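Local coordinates for protein catalase (Corynebacterium glutamicum, PDB 4B7F) that catalyses the breakdown of hydrogen peroxide to water and oxygen at a haem iron, and also carries bound NADPH, at residues A[322-327]-A[357-362]; A[275-280]-A[303-308]. All blocks are in the same frame, centred on the assembly; numbering follows the deposited sequence.

In the fold
Coming from the N terminus, interaction 2 is the first to close: strand 270-279 ends in 275-280, a loop of 22 residues without helix or strand follows, and 303-308 brings the chain back beside it as strand 305-314 begins. That strand runs on toward helix 319-324, whose end opens interaction 1. Here 29 residues, among them most of helix 343-359, separate 322-327 from 357-362. The two closures are in series, neither nested nor crossed, with centres about 33 Å apart on opposite sides of the chain's centre. Interaction 2 joins neighbouring strands near the NADPH; interaction 1 ties two helix ends together beside a haem propionate.

Interaction 1: A[322-327]-A[357-362]; sequences QIEQIA and RYRIGA. With HEM (protoporphyrin IX containing Fe), chain I.
Arg359 does most of the joining here, its guanidinium edge turned to two carbonyls of 322-327 and to the haem. NH2 reaches Ile326 O at 3.0 Å, with the oxygen lying in the guanidinium plane, while NH1 meets Glu324 O, also at 3.0 Å but from 20° out of that plane. A bend at chi3 (128°) swings the group round so that NE and NH2 take the two oxygens of one propionate: NE to HEM O2A and NH2 to HEM O1A, both 2.7 Å. This is the end of helix 343-359, which in catalases is the helix carrying the proximal tyrosine, and Arg67, Arg106 and Gln356 also bond to the haem. Bonded at NE, NH1 and NH2 alike, the guanidinium is fixed in its rotation. Packing is tight on one guanidinium face, where Ile360 CD1 lies above the plane, offset toward the rim, and touches Ala327 CB at 3.8 Å. The Glu324 side is looser. Its OE2 stays 4.4 Å from Arg359 NH1, well off the guanidinium plane, and a water spans the gap, donating to Glu324 OE2 and accepting from Arg359 NH1, 2.9 Å from the water oxygen.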
loop_
_atom_site.group_PDB
_atom_site.type_symbol
_atom_site.label_atom_id
_atom_site.label_comp_id
_atom_site.label_asym_id
_atom_site.label_seq_id
_atom_site.Cartn_x
_atom_site.Cartn_y
_atom_site.Cartn_z
ATOM N N GLN A 322 -2.917 19.760 2.472
ATOM C CA GLN A 322 -2.205 20.708 1.629
ATOM C C GLN A 322 -0.723 20.843 1.978
ATOM O O GLN A 322 0.062 21.311 1.151
ATOM C CB GLN A 322 -2.909 22.073 1.658
ATOM C CG GLN A 322 -4.373 22.030 1.150
ATOM C CD GLN A 322 -5.073 23.369 1.301
ATOM O OE1 GLN A 322 -5.004 23.990 2.361
ATOM N NE2 GLN A 322 -5.755 23.816 0.245
ATOM N N ILE A 323 -0.342 20.456 3.193
ATOM C CA ILE A 323 1.075 20.525 3.569
ATOM C C ILE A 323 1.685 19.134 3.688
ATOM O O ILE A 323 2.704 18.847 3.062
ATOM C CB ILE A 323 1.301 21.346 4.863
ATOM C CG1 ILE A 323 0.695 22.751 4.725
ATOM C CG2 ILE A 323 2.788 21.406 5.216
ATOM C CD1 ILE A 323 1.319 23.598 3.604
ATOM N N GLU A 324 1.063 18.251 4.466
ATOM C CA GLU A 324 1.616 16.900 4.575
ATOM C C GLU A 324 1.640 16.209 3.208
ATOM O O GLU A 324 2.601 15.504 2.880
ATOM C CB GLU A 324 0.864 16.053 5.611
ATOM C CG GLU A 324 1.399 14.620 5.745
ATOM C CD GLU A 324 2.804 14.543 6.339
ATOM O OE1 GLU A 324 3.229 15.511 7.013
ATOM O OE2 GLU A 324 3.476 13.496 6.143
ATOM N N GLN A 325 0.603 16.438 2.402
ATOM C CA GLN A 325 0.505 15.787 1.094
ATOM C C GLN A 325 1.124 16.575 -0.057
ATOM O O GLN A 325 1.086 16.115 -1.205
ATOM C CB GLN A 325 -0.951 15.486 0.735
ATOM C CG GLN A 325 -1.661 14.572 1.712
ATOM C CD GLN A 325 -3.021 14.149 1.174
ATOM O OE1 GLN A 325 -3.348 12.960 1.139
ATOM N NE2 GLN A 325 -3.811 15.121 0.747
ATOM N N ILE A 326 1.675 17.757 0.205
ATOM C CA ILE A 326 2.374 18.425 -0.886
ATOM C C ILE A 326 3.565 17.557 -1.284
ATOM O O ILE A 326 4.174 16.880 -0.439
ATOM C CB ILE A 326 2.801 19.895 -0.567
ATOM C CG1 ILE A 326 3.065 20.666 -1.862
ATOM C CG2 ILE A 326 4.052 19.946 0.308
ATOM C CD1 ILE A 326 3.140 22.173 -1.655
ATOM N N ALA A 327 3.861 17.539 -2.578
ATOM C CA ALA A 327 4.925 16.698 -3.108
ATOM C C ALA A 327 5.920 17.582 -3.845
ATOM O O ALA A 327 5.866 17.727 -5.076
ATOM C CB ALA A 327 4.350 15.615 -4.034
ATOM N N ARG A 357 5.647 8.655 -4.853
ATOM C CA ARG A 357 4.873 7.512 -5.349
ATOM C C ARG A 357 4.516 6.521 -4.238
ATOM O O ARG A 357 3.427 5.945 -4.223
ATOM C CB ARG A 357 5.631 6.794 -6.479
ATOM C CG ARG A 357 5.651 7.602 -7.774
ATOM C CD ARG A 357 6.724 7.125 -8.776
ATOM N NE ARG A 357 6.959 8.166 -9.788
ATOM C CZ ARG A 357 8.154 8.537 -10.230
ATOM N NH1 ARG A 357 9.243 7.928 -9.780
ATOM N NH2 ARG A 357 8.258 9.513 -11.133
ATOM N N TYR A 358 5.438 6.323 -3.304
ATOM C CA TYR A 358 5.206 5.440 -2.171
ATOM C C TYR A 358 4.435 6.067 -1.013
ATOM O O TYR A 358 3.442 5.504 -0.533
ATOM C CB TYR A 358 6.543 4.929 -1.646
ATOM C CG TYR A 358 6.446 4.304 -0.266
ATOM C CD1 TYR A 358 5.801 3.095 -0.080
ATOM C CD2 TYR A 358 7.002 4.930 0.840
ATOM C CE1 TYR A 358 5.709 2.513 1.173
ATOM C CE2 TYR A 358 6.912 4.364 2.102
ATOM C CZ TYR A 358 6.269 3.151 2.259
ATOM O OH TYR A 358 6.180 2.579 3.518
ATOM N N ARG A 359 4.910 7.219 -0.545
ATOM C CA ARG A 359 4.392 7.801 0.684
ATOM C C ARG A 359 2.997 8.418 0.502
ATOM O O ARG A 359 2.190 8.433 1.447
ATOM C CB ARG A 359 5.415 8.786 1.275
ATOM C CG ARG A 359 4.960 10.207 1.408
ATOM C CD ARG A 359 6.065 11.114 1.983
ATOM N NE ARG A 359 6.254 12.285 1.136
ATOM C CZ ARG A 359 5.387 13.291 1.064
ATOM N NH1 ARG A 359 4.282 13.260 1.807
ATOM N NH2 ARG A 359 5.628 14.334 0.268
ATOM N N ILE A 360 2.706 8.888 -0.710
ATOM C CA ILE A 360 1.369 9.390 -1.051
ATOM C C ILE A 360 0.561 8.405 -1.920
ATOM O O ILE A 360 -0.555 8.022 -1.557
ATOM C CB ILE A 360 1.442 10.731 -1.785
ATOM C CG1 ILE A 360 2.266 11.740 -0.973
ATOM C CG2 ILE A 360 0.032 11.262 -2.045
ATOM C CD1 ILE A 360 2.722 12.969 -1.771
ATOM N N GLY A 361 1.115 8.008 -3.066
ATOM C CA GLY A 361 0.441 7.055 -3.941
ATOM C C GLY A 361 0.789 7.313 -5.394
ATOM O O GLY A 361 1.306 8.380 -5.716
ATOM N N ALA A 362 0.497 6.358 -6.279
ATOM C CA ALA A 362 0.898 6.488 -7.686
ATOM C C ALA A 362 0.319 7.752 -8.304
ATOM O O ALA A 362 0.908 8.341 -9.223
ATOM C CB ALA A 362 0.462 5.261 -8.492
HETATM C CHA HEM I . 13.088 16.070 1.361
HETATM C CHB HEM I . 16.122 13.254 -1.159
HETATM C CHC HEM I . 19.649 16.545 -0.572
HETATM C CHD HEM I . 16.190 19.757 0.471
HETATM C C1A HEM I . 13.601 15.016 0.640
HETATM C C2A HEM I . 12.898 13.809 0.248
HETATM C C3A HEM I . 13.746 13.048 -0.442
HETATM C C4A HEM I . 15.010 13.731 -0.521
HETATM C CMA HEM I . 13.436 11.673 -1.073
HETATM C CAA HEM I . 11.426 13.458 0.578
HETATM C CBA HEM I . 10.522 14.181 -0.430
HETATM C CGA HEM I . 9.071 13.803 -0.240
HETATM O O1A HEM I . 8.188 14.673 -0.523
HETATM O O2A HEM I . 8.789 12.649 0.197
HETATM C C1B HEM I . 17.337 13.888 -1.193
HETATM C C2B HEM I . 18.531 13.344 -1.784
HETATM C C3B HEM I . 19.522 14.241 -1.604
HETATM C C4B HEM I . 18.968 15.393 -0.926
HETATM C CMB HEM I . 18.590 11.950 -2.453
HETATM C CAB HEM I . 20.995 14.163 -2.071
HETATM C CBB HEM I . 21.394 13.345 -3.052
HETATM C C1C HEM I . 18.990 17.745 -0.409
HETATM C C2C HEM I . 19.487 19.075 -0.711
HETATM C C3C HEM I . 18.516 19.958 -0.413
HETATM C C4C HEM I . 17.375 19.205 0.056
HETATM C CMC HEM I . 20.921 19.371 -1.225
HETATM C CAC HEM I . 18.477 21.501 -0.549
HETATM C CBC HEM I . 19.196 22.192 -1.451
HETATM C C1D HEM I . 15.073 19.070 0.873
HETATM C C2D HEM I . 13.890 19.698 1.398
HETATM C C3D HEM I . 12.922 18.559 1.671
HETATM C C4D HEM I . 13.604 17.348 1.278
HETATM C CMD HEM I . 13.657 21.197 1.628
HETATM C CAD HEM I . 11.508 18.696 2.230
HETATM C CBD HEM I . 10.617 19.179 1.094
HETATM C CGD HEM I . 9.291 19.431 1.744
HETATM O O1D HEM I . 8.319 18.667 1.453
HETATM O O2D HEM I . 9.234 20.383 2.575
HETATM N NA HEM I . 14.900 14.945 0.149
HETATM N NB HEM I . 17.633 15.138 -0.678
HETATM N NC HEM I . 17.687 17.864 0.043
HETATM N ND HEM I . 14.875 17.694 0.816
HETATM FE FE HEM I . 16.317 16.402 0.142
HETATM O O HOH W 1 3.294 11.748 4.062
#

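Interaction 2: A[275-280]-A[303-308]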
loop_
_atom_site.group_PDB
_atom_site.type_symbol
_atom_site.label_atom_id
_atom_site.label_comp_id
_atom_site.label_asym_id
_atom_site.label_seq_id
_atom_site.Cartn_x
_atom_site.Cartn_y
_atom_site.Cartn_z
ATOM N N VAL A 275 19.746 36.140 -7.811
ATOM C CA VAL A 275 20.594 35.061 -8.328
ATOM C C VAL A 275 22.055 35.487 -8.463
ATOM O O VAL A 275 22.356 36.674 -8.617
ATOM C CB VAL A 275 20.138 34.581 -9.730
ATOM C CG1 VAL A 275 18.916 33.656 -9.628
ATOM C CG2 VAL A 275 19.849 35.777 -10.630
ATOM N N GLN A 276 22.956 34.515 -8.396
ATOM C CA GLN A 276 24.320 34.714 -8.871
ATOM C C GLN A 276 24.288 34.198 -10.281
ATOM O O GLN A 276 23.609 33.204 -10.549
ATOM C CB GLN A 276 25.316 33.896 -8.051
ATOM C CG GLN A 276 25.461 34.363 -6.610
ATOM C CD GLN A 276 26.422 33.503 -5.804
ATOM O OE1 GLN A 276 26.103 32.371 -5.445
ATOM N NE2 GLN A 276 27.614 34.043 -5.517
ATOM N N ILE A 277 24.988 34.867 -11.197
ATOM C CA ILE A 277 25.003 34.408 -12.576
ATOM C C ILE A 277 26.423 34.234 -13.079
ATOM O O ILE A 277 27.177 35.201 -13.192
ATOM C CB ILE A 277 24.207 35.344 -13.500
ATOM C CG1 ILE A 277 22.763 35.464 -13.004
ATOM C CG2 ILE A 277 24.249 34.839 -14.941
ATOM C CD1 ILE A 277 21.947 36.501 -13.737
ATOM N N MET A 278 26.787 32.991 -13.365
ATOM C CA MET A 278 28.113 32.679 -13.882
ATOM C C MET A 278 28.001 32.354 -15.359
ATOM O O MET A 278 27.290 31.423 -15.736
ATOM C CB MET A 278 28.722 31.490 -13.127
ATOM C CG MET A 278 30.021 30.957 -13.731
ATOM S SD MET A 278 30.707 29.496 -12.907
ATOM C CE MET A 278 31.066 30.139 -11.271
ATOM N N PRO A 279 28.688 33.139 -16.211
ATOM C CA PRO A 279 28.736 32.827 -17.645
ATOM C C PRO A 279 29.182 31.386 -17.882
ATOM O O PRO A 279 30.043 30.871 -17.157
ATOM C CB PRO A 279 29.790 33.806 -18.172
ATOM C CG PRO A 279 29.629 35.006 -17.267
ATOM C CD PRO A 279 29.363 34.416 -15.897
ATOM N N PHE A 280 28.585 30.742 -18.877
ATOM C CA PHE A 280 28.896 29.362 -19.210
ATOM C C PHE A 280 30.402 29.160 -19.375
ATOM O O PHE A 280 30.946 28.170 -18.895
ATOM C CB PHE A 280 28.162 28.980 -20.496
ATOM C CG PHE A 280 28.198 27.508 -20.811
ATOM C CD1 PHE A 280 27.251 26.648 -20.269
ATOM C CD2 PHE A 280 29.160 26.991 -21.672
ATOM C CE1 PHE A 280 27.274 25.290 -20.569
ATOM C CE2 PHE A 280 29.188 25.640 -21.978
ATOM C CZ PHE A 280 28.244 24.791 -21.427
ATOM N N PRO A 303 28.280 38.620 -7.562
ATOM C CA PRO A 303 27.368 39.376 -6.694
ATOM C C PRO A 303 25.926 38.974 -6.941
ATOM O O PRO A 303 25.619 38.450 -8.018
ATOM C CB PRO A 303 27.577 40.829 -7.137
ATOM C CG PRO A 303 28.924 40.839 -7.802
ATOM C CD PRO A 303 29.059 39.497 -8.454
ATOM N N LEU A 304 25.057 39.207 -5.959
ATOM C CA LEU A 304 23.639 38.892 -6.105
ATOM C C LEU A 304 22.973 39.884 -7.056
ATOM O O LEU A 304 23.125 41.097 -6.907
ATOM C CB LEU A 304 22.941 38.938 -4.748
ATOM C CG LEU A 304 23.496 38.029 -3.655
ATOM C CD1 LEU A 304 22.569 38.031 -2.448
ATOM C CD2 LEU A 304 23.727 36.608 -4.167
ATOM N N ILE A 305 22.242 39.357 -8.032
ATOM C CA ILE A 305 21.523 40.162 -9.008
ATOM C C ILE A 305 20.042 40.034 -8.698
ATOM O O ILE A 305 19.531 38.921 -8.566
ATOM C CB ILE A 305 21.832 39.672 -10.436
ATOM C CG1 ILE A 305 23.325 39.871 -10.724
ATOM C CG2 ILE A 305 20.967 40.401 -11.459
ATOM C CD1 ILE A 305 23.859 39.147 -11.962
ATOM N N PRO A 306 19.341 41.172 -8.554
ATOM C CA PRO A 306 17.953 41.071 -8.095
ATOM C C PRO A 306 16.991 40.621 -9.194
ATOM O O PRO A 306 17.186 40.927 -10.380
ATOM C CB PRO A 306 17.630 42.499 -7.637
ATOM C CG PRO A 306 18.504 43.362 -8.503
ATOM C CD PRO A 306 19.776 42.574 -8.715
ATOM N N VAL A 307 15.965 39.879 -8.789
ATOM C CA VAL A 307 14.954 39.380 -9.715
ATOM C C VAL A 307 13.571 39.882 -9.318
ATOM O O VAL A 307 12.782 40.337 -10.163
ATOM C CB VAL A 307 14.944 37.835 -9.753
ATOM C CG1 VAL A 307 13.935 37.339 -10.784
ATOM C CG2 VAL A 307 16.333 37.303 -10.081
ATOM N N GLY A 308 13.277 39.793 -8.028
ATOM C CA GLY A 308 11.986 40.210 -7.521
ATOM C C GLY A 308 11.869 39.859 -6.049
ATOM O O GLY A 308 12.871 39.804 -5.329
HETATM O O HOH W 2 26.557 37.070 -10.169
#
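In the antiparallel beta barrel of the catalase fold, strand 270-279 lies between 223-232 and 305-314, and this contact is where it starts to part from 305-314. Val275 and Ile305 form a hydrogen-bonded antiparallel pair: Val275 N donates to Ile305 O at 2.9 Å and Ile305 N to Val275 O at 2.7 Å. Leu304 CA adds a CH contact to that same Val275 oxygen. The segment axes make an angle of 127°, so the strands are far from strictly antiparallel. Just past the pair, at Val307 and Gly308, which both face Val273, the second strand carries a classic beta bulge.

On the face with Val275 and Ile305, Val275 CG2 sits between its own N and carbonyl carbon (chi1 -78° places CG1 anti to that carbon) and meets Val307 CG2 at 3.9 Å. Further along, Ile277 and Ile305 cross at about a right angle, their CD1 methyls 3.7 Å apart. Gln276 lays its CG against Leu304 CD2 at 3.7 Å, while its amide binds elsewhere: NE2 to the carbonyls of Tyr302 and Trp297, OE1 to His229. The bound NADPH touches this glutamine, so the strand pair also borders the nucleotide site. Where the backbones have drawn apart, one water takes over the bridging: it accepts from Ile277 N at 2.9 Å and donates to Pro303 O, 2.7 Å from the water oxygen.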